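Local coordinates for DSBA-like thioredoxin domain-containing protein (Pseudomonas aeruginosa PAO1, PDB 5HFI) that probably acts as a cytosolic disulfide reductase of the thioredoxin superfamily and binds glutathione, at residues G22-L36 and L200-L214. Numbering follows the deposited sequence.
Sequences GASPLLAAACEVTGL and LGQPDDWRAFLETQL
Leu26 and Trp206 form the apolar centre of this contact. Leu26 CB lies over one face of the indole, 3.9 Å from the centroid of the Trp206 five-membered ring, a CH-pi contact. Leu26 CG stands beside its own backbone N (chi1 -54°), and from there CD2 reaches back to Trp206 CB and to Pro203 CA. Leu210 CD1 takes the opposite face of the indole, so the ring is held between two leucines. Leu210 CD1 also meets Ala30 CB at 3.7 Å and touches Leu36 CD2. Ala29 and Ala30 sit at the edge of the indole. The axes of helix 24-30 and helix 203-214 approach to 8.8 Å at 39°, consistent with these small side chains. Toward one end, Leu200 CD2 packs on Ala23 CB (4.0 Å). There a water bridges Gly22 O and Gly201 N. Toward the other, Val33 sends its two methyls different ways: CG2 lies against Arg207 CG, and CG1 meets Leu214 CD1 at 3.6 Å.

The polar edge is a salt-bridge network. Arg207 grips Glu32 side-on, with NE (3.1 Å) and NH2 (3.0 Å) both donating to Glu32 OE1. The two planes are almost parallel, but Glu32 OE1 lies some 20° out of the guanidinium plane, and both bonds are bent. A straighter bond of 2.9 Å runs from Arg207 NH1 to Asp204 OD2, one turn earlier. This second carboxylate helps fix the guanidinium. Ala29 CB lies over one of its faces.

The pair joins helix 24-30, which follows Cys17 and Cys20, probably the redox site, to the C-terminal helix of the thioredoxin fold. Leu200 lies near Trp19 and the bound glutathione. Ala30 and Trp206 both rest on Leu9 of strand 8-13, while Leu27 faces strand 37-42 and Leu116 of helix 112-124.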
loop_
_atom_site.group_PDB
_atom_site.type_symbol
_atom_site.label_atom_id
_atom_site.label_comp_id
_atom_site.label_asym_id
_atom_site.label_seq_id
_atom_site.Cartn_x
_atom_site.Cartn_y
_atom_site.Cartn_z
ATOM N N GLY A 22 0.174 6.138 -6.205
ATOM C CA GLY A 22 1.049 7.122 -6.814
ATOM C C GLY A 22 2.441 7.123 -6.215
ATOM O O GLY A 22 3.412 7.468 -6.893
ATOM N N ALA A 23 2.563 6.723 -4.951
ATOM C CA ALA A 23 3.850 6.650 -4.275
ATOM C C ALA A 23 4.494 5.272 -4.361
ATOM O O ALA A 23 5.555 5.064 -3.768
ATOM C CB ALA A 23 3.697 7.046 -2.803
ATOM N N SER A 24 3.884 4.321 -5.070
ATOM C CA SER A 24 4.490 3.001 -5.192
ATOM C C SER A 24 5.921 3.052 -5.728
ATOM O O SER A 24 6.759 2.283 -5.227
ATOM C CB SER A 24 3.609 2.105 -6.072
ATOM O OG SER A 24 4.041 0.750 -6.012
ATOM N N PRO A 25 6.270 3.898 -6.702
ATOM C CA PRO A 25 7.687 3.957 -7.100
ATOM C C PRO A 25 8.597 4.463 -5.995
ATOM O O PRO A 25 9.786 4.119 -5.979
ATOM C CB PRO A 25 7.682 4.900 -8.317
ATOM C CG PRO A 25 6.273 4.964 -8.763
ATOM C CD PRO A 25 5.446 4.782 -7.546
ATOM N N LEU A 26 8.076 5.263 -5.061
ATOM C CA LEU A 26 8.900 5.724 -3.949
ATOM C C LEU A 26 9.189 4.593 -2.967
ATOM O O LEU A 26 10.303 4.488 -2.443
ATOM C CB LEU A 26 8.216 6.886 -3.230
ATOM C CG LEU A 26 7.808 8.076 -4.097
ATOM C CD1 LEU A 26 7.351 9.235 -3.225
ATOM C CD2 LEU A 26 8.948 8.501 -5.008
ATOM N N LEU A 27 8.194 3.747 -2.694
ATOM C CA LEU A 27 8.445 2.582 -1.852
ATOM C C LEU A 27 9.415 1.620 -2.528
ATOM O O LEU A 27 10.307 1.067 -1.874
ATOM C CB LEU A 27 7.131 1.875 -1.519
ATOM C CG LEU A 27 7.255 0.605 -0.676
ATOM C CD1 LEU A 27 7.940 0.910 0.652
ATOM C CD2 LEU A 27 5.886 -0.016 -0.447
ATOM N N ALA A 28 9.260 1.411 -3.839
ATOM C CA ALA A 28 10.170 0.522 -4.554
ATOM C C ALA A 28 11.594 1.063 -4.533
ATOM O O ALA A 28 12.549 0.308 -4.317
ATOM C CB ALA A 28 9.690 0.322 -5.992
ATOM N N ALA A 29 11.754 2.369 -4.749
ATOM C CA ALA A 29 13.084 2.966 -4.715
ATOM C C ALA A 29 13.684 2.903 -3.316
ATOM O O ALA A 29 14.893 2.698 -3.162
ATOM C CB ALA A 29 13.023 4.411 -5.208
ATOM N N ALA A 30 12.853 3.075 -2.283
ATOM C CA ALA A 30 13.355 3.017 -0.914
ATOM C C ALA A 30 13.877 1.628 -0.574
ATOM O O ALA A 30 14.877 1.490 0.140
ATOM C CB ALA A 30 12.260 3.426 0.067
ATOM N N CYS A 31 13.218 0.585 -1.081
ATOM C CA CYS A 31 13.641 -0.782 -0.805
ATOM C C CYS A 31 14.947 -1.153 -1.491
ATOM O O CYS A 31 15.450 -2.258 -1.258
ATOM C CB CYS A 31 12.540 -1.760 -1.216
ATOM S SG CYS A 31 11.058 -1.643 -0.196
ATOM N N GLU A 32 15.511 -0.272 -2.314
ATOM C CA GLU A 32 16.782 -0.521 -2.979
ATOM C C GLU A 32 17.955 0.167 -2.295
ATOM O O GLU A 32 19.096 -0.006 -2.734
ATOM C CB GLU A 32 16.706 -0.068 -4.441
ATOM C CG GLU A 32 15.612 -0.744 -5.248
ATOM C CD GLU A 32 15.258 0.029 -6.502
ATOM O OE1 GLU A 32 15.905 1.065 -6.765
ATOM O OE2 GLU A 32 14.329 -0.394 -7.222
ATOM N N VAL A 33 17.705 0.941 -1.243
ATOM C CA VAL A 33 18.755 1.692 -0.564
ATOM C C VAL A 33 19.433 0.761 0.437
ATOM O O VAL A 33 18.814 0.328 1.413
ATOM C CB VAL A 33 18.194 2.938 0.131
ATOM C CG1 VAL A 33 19.223 3.515 1.091
ATOM C CG2 VAL A 33 17.774 3.975 -0.892
ATOM N N THR A 34 20.705 0.452 0.198
ATOM C CA THR A 34 21.443 -0.428 1.093
ATOM C C THR A 34 21.628 0.230 2.456
ATOM O O THR A 34 21.961 1.414 2.554
ATOM C CB THR A 34 22.804 -0.786 0.494
ATOM O OG1 THR A 34 23.701 0.320 0.647
ATOM C CG2 THR A 34 22.661 -1.112 -0.984
ATOM N N GLY A 35 21.399 -0.547 3.514
ATOM C CA GLY A 35 21.495 -0.051 4.867
ATOM C C GLY A 35 20.230 0.577 5.410
ATOM O O GLY A 35 20.193 0.928 6.597
ATOM N N LEU A 36 19.198 0.731 4.587
ATOM C CA LEU A 36 17.938 1.325 5.013
ATOM C C LEU A 36 16.908 0.229 5.249
ATOM O O LEU A 36 16.659 -0.598 4.366
ATOM C CB LEU A 36 17.419 2.318 3.973
ATOM C CG LEU A 36 16.093 3.007 4.303
ATOM C CD1 LEU A 36 16.261 3.952 5.487
ATOM C CD2 LEU A 36 15.547 3.748 3.090
ATOM N N LEU A 200 6.753 12.915 -5.074
ATOM C CA LEU A 200 5.818 12.204 -5.936
ATOM C C LEU A 200 6.205 12.407 -7.393
ATOM O O LEU A 200 6.423 13.536 -7.842
ATOM C CB LEU A 200 4.390 12.685 -5.686
ATOM C CG LEU A 200 3.726 12.105 -4.437
ATOM C CD1 LEU A 200 2.404 12.805 -4.152
ATOM C CD2 LEU A 200 3.525 10.601 -4.587
ATOM N N GLY A 201 6.318 11.302 -8.127
ATOM C CA GLY A 201 6.775 11.356 -9.497
ATOM C C GLY A 201 8.267 11.525 -9.666
ATOM O O GLY A 201 8.729 11.680 -10.802
ATOM N N GLN A 202 9.040 11.500 -8.581
ATOM C CA GLN A 202 10.493 11.680 -8.634
ATOM C C GLN A 202 11.191 10.583 -7.835
ATOM O O GLN A 202 11.871 10.862 -6.840
ATOM C CB GLN A 202 10.887 13.061 -8.107
ATOM C CG GLN A 202 10.163 14.228 -8.764
ATOM C CD GLN A 202 10.609 14.467 -10.195
ATOM O OE1 GLN A 202 11.611 13.912 -10.647
ATOM N NE2 GLN A 202 9.864 15.298 -10.915
ATOM N N PRO A 203 11.060 9.319 -8.254
ATOM C CA PRO A 203 11.685 8.232 -7.478
ATOM C C PRO A 203 13.200 8.317 -7.408
ATOM O O PRO A 203 13.785 7.905 -6.398
ATOM C CB PRO A 203 11.227 6.966 -8.219
ATOM C CG PRO A 203 10.890 7.429 -9.594
ATOM C CD PRO A 203 10.337 8.808 -9.432
ATOM N N ASP A 204 13.860 8.827 -8.451
ATOM C CA ASP A 204 15.314 8.963 -8.402
ATOM C C ASP A 204 15.738 10.039 -7.407
ATOM O O ASP A 204 16.717 9.859 -6.674
ATOM C CB ASP A 204 15.861 9.272 -9.795
ATOM C CG ASP A 204 15.674 8.119 -10.764
ATOM O OD1 ASP A 204 15.374 8.378 -11.949
ATOM O OD2 ASP A 204 15.828 6.953 -10.342
ATOM N N ASP A 205 15.028 11.172 -7.389
ATOM C CA ASP A 205 15.241 12.174 -6.345
ATOM C C ASP A 205 15.057 11.558 -4.965
ATOM O O ASP A 205 15.855 11.793 -4.050
ATOM C CB ASP A 205 14.268 13.342 -6.526
ATOM C CG ASP A 205 14.760 14.384 -7.507
ATOM O OD1 ASP A 205 15.695 14.099 -8.283
ATOM O OD2 ASP A 205 14.192 15.499 -7.504
ATOM N N TRP A 206 13.995 10.765 -4.805
ATOM C CA TRP A 206 13.676 10.156 -3.518
ATOM C C TRP A 206 14.778 9.206 -3.062
ATOM O O TRP A 206 15.197 9.242 -1.900
ATOM C CB TRP A 206 12.327 9.440 -3.636
ATOM C CG TRP A 206 11.876 8.645 -2.447
ATOM C CD1 TRP A 206 11.856 7.282 -2.332
ATOM C CD2 TRP A 206 11.336 9.157 -1.222
ATOM N NE1 TRP A 206 11.355 6.918 -1.107
ATOM C CE2 TRP A 206 11.029 8.049 -0.406
ATOM C CE3 TRP A 206 11.096 10.444 -0.729
ATOM C CZ2 TRP A 206 10.490 8.189 0.873
ATOM C CZ3 TRP A 206 10.560 10.581 0.541
ATOM C CH2 TRP A 206 10.266 9.459 1.328
ATOM N N ARG A 207 15.263 8.351 -3.966
ATOM C CA ARG A 207 16.349 7.444 -3.611
ATOM C C ARG A 207 17.595 8.217 -3.192
ATOM O O ARG A 207 18.221 7.898 -2.174
ATOM C CB ARG A 207 16.655 6.514 -4.785
ATOM C CG ARG A 207 17.561 5.349 -4.430
ATOM C CD ARG A 207 18.031 4.607 -5.673
ATOM N NE ARG A 207 16.937 3.939 -6.370
ATOM C CZ ARG A 207 16.386 4.387 -7.493
ATOM N NH1 ARG A 207 16.828 5.511 -8.045
ATOM N NH2 ARG A 207 15.395 3.712 -8.067
ATOM N N ALA A 208 17.953 9.255 -3.952
ATOM C CA ALA A 208 19.127 10.053 -3.611
ATOM C C ALA A 208 18.939 10.773 -2.283
ATOM O O ALA A 208 19.885 10.903 -1.497
ATOM C CB ALA A 208 19.419 11.054 -4.729
ATOM N N PHE A 209 17.723 11.251 -2.013
ATOM C CA PHE A 209 17.457 11.894 -0.733
ATOM C C PHE A 209 17.692 10.932 0.425
ATOM O O PHE A 209 18.319 11.296 1.427
ATOM C CB PHE A 209 16.028 12.438 -0.708
ATOM C CG PHE A 209 15.608 12.977 0.628
ATOM C CD1 PHE A 209 15.936 14.269 1.001
ATOM C CD2 PHE A 209 14.875 12.195 1.508
ATOM C CE1 PHE A 209 15.546 14.771 2.228
ATOM C CE2 PHE A 209 14.486 12.690 2.737
ATOM C CZ PHE A 209 14.821 13.980 3.097
ATOM N N LEU A 210 17.214 9.690 0.298
ATOM C CA LEU A 210 17.428 8.704 1.353
ATOM C C LEU A 210 18.902 8.331 1.471
ATOM O O LEU A 210 19.411 8.153 2.583
ATOM C CB LEU A 210 16.570 7.464 1.096
ATOM C CG LEU A 210 15.056 7.685 1.122
ATOM C CD1 LEU A 210 14.318 6.438 0.648
ATOM C CD2 LEU A 210 14.587 8.094 2.513
ATOM N N GLU A 211 19.601 8.203 0.338
ATOM C CA GLU A 211 21.051 8.025 0.377
ATOM C C GLU A 211 21.731 9.207 1.056
ATOM O O GLU A 211 22.638 9.023 1.875
ATOM C CB GLU A 211 21.609 7.856 -1.036
ATOM C CG GLU A 211 21.082 6.666 -1.810
ATOM C CD GLU A 211 21.430 6.751 -3.285
ATOM O OE1 GLU A 211 20.912 5.930 -4.071
ATOM O OE2 GLU A 211 22.222 7.645 -3.660
ATOM N N THR A 212 21.316 10.430 0.711
ATOM C CA THR A 212 21.925 11.619 1.300
ATOM C C THR A 212 21.685 11.681 2.803
ATOM O O THR A 212 22.525 12.204 3.545
ATOM C CB THR A 212 21.388 12.879 0.614
ATOM O OG1 THR A 212 21.717 12.844 -0.782
ATOM C CG2 THR A 212 21.990 14.136 1.229
ATOM N N GLN A 213 20.557 11.142 3.274
ATOM C CA GLN A 213 20.305 11.117 4.710
ATOM C C GLN A 213 21.260 10.166 5.422
ATOM O O GLN A 213 21.703 10.447 6.541
ATOM C CB GLN A 213 18.851 10.734 4.985
ATOM C CG GLN A 213 17.853 11.788 4.540
ATOM C CD GLN A 213 18.267 13.185 4.955
ATOM O OE1 GLN A 213 18.525 13.447 6.129
ATOM N NE2 GLN A 213 18.343 14.091 3.987
ATOM N N LEU A 214 21.587 9.035 4.791
ATOM C CA LEU A 214 22.597 8.146 5.354
ATOM C C LEU A 214 23.957 8.830 5.419
ATOM O O LEU A 214 24.716 8.634 6.376
ATOM C CB LEU A 214 22.689 6.860 4.532
ATOM C CG LEU A 214 21.564 5.835 4.677
ATOM C CD1 LEU A 214 21.590 4.871 3.507
ATOM C CD2 LEU A 214 21.699 5.080 5.987
HETATM O O HOH W 1 5.955 8.632 -7.446
HETATM O O HOH W 2 13.052 1.571 -8.349
#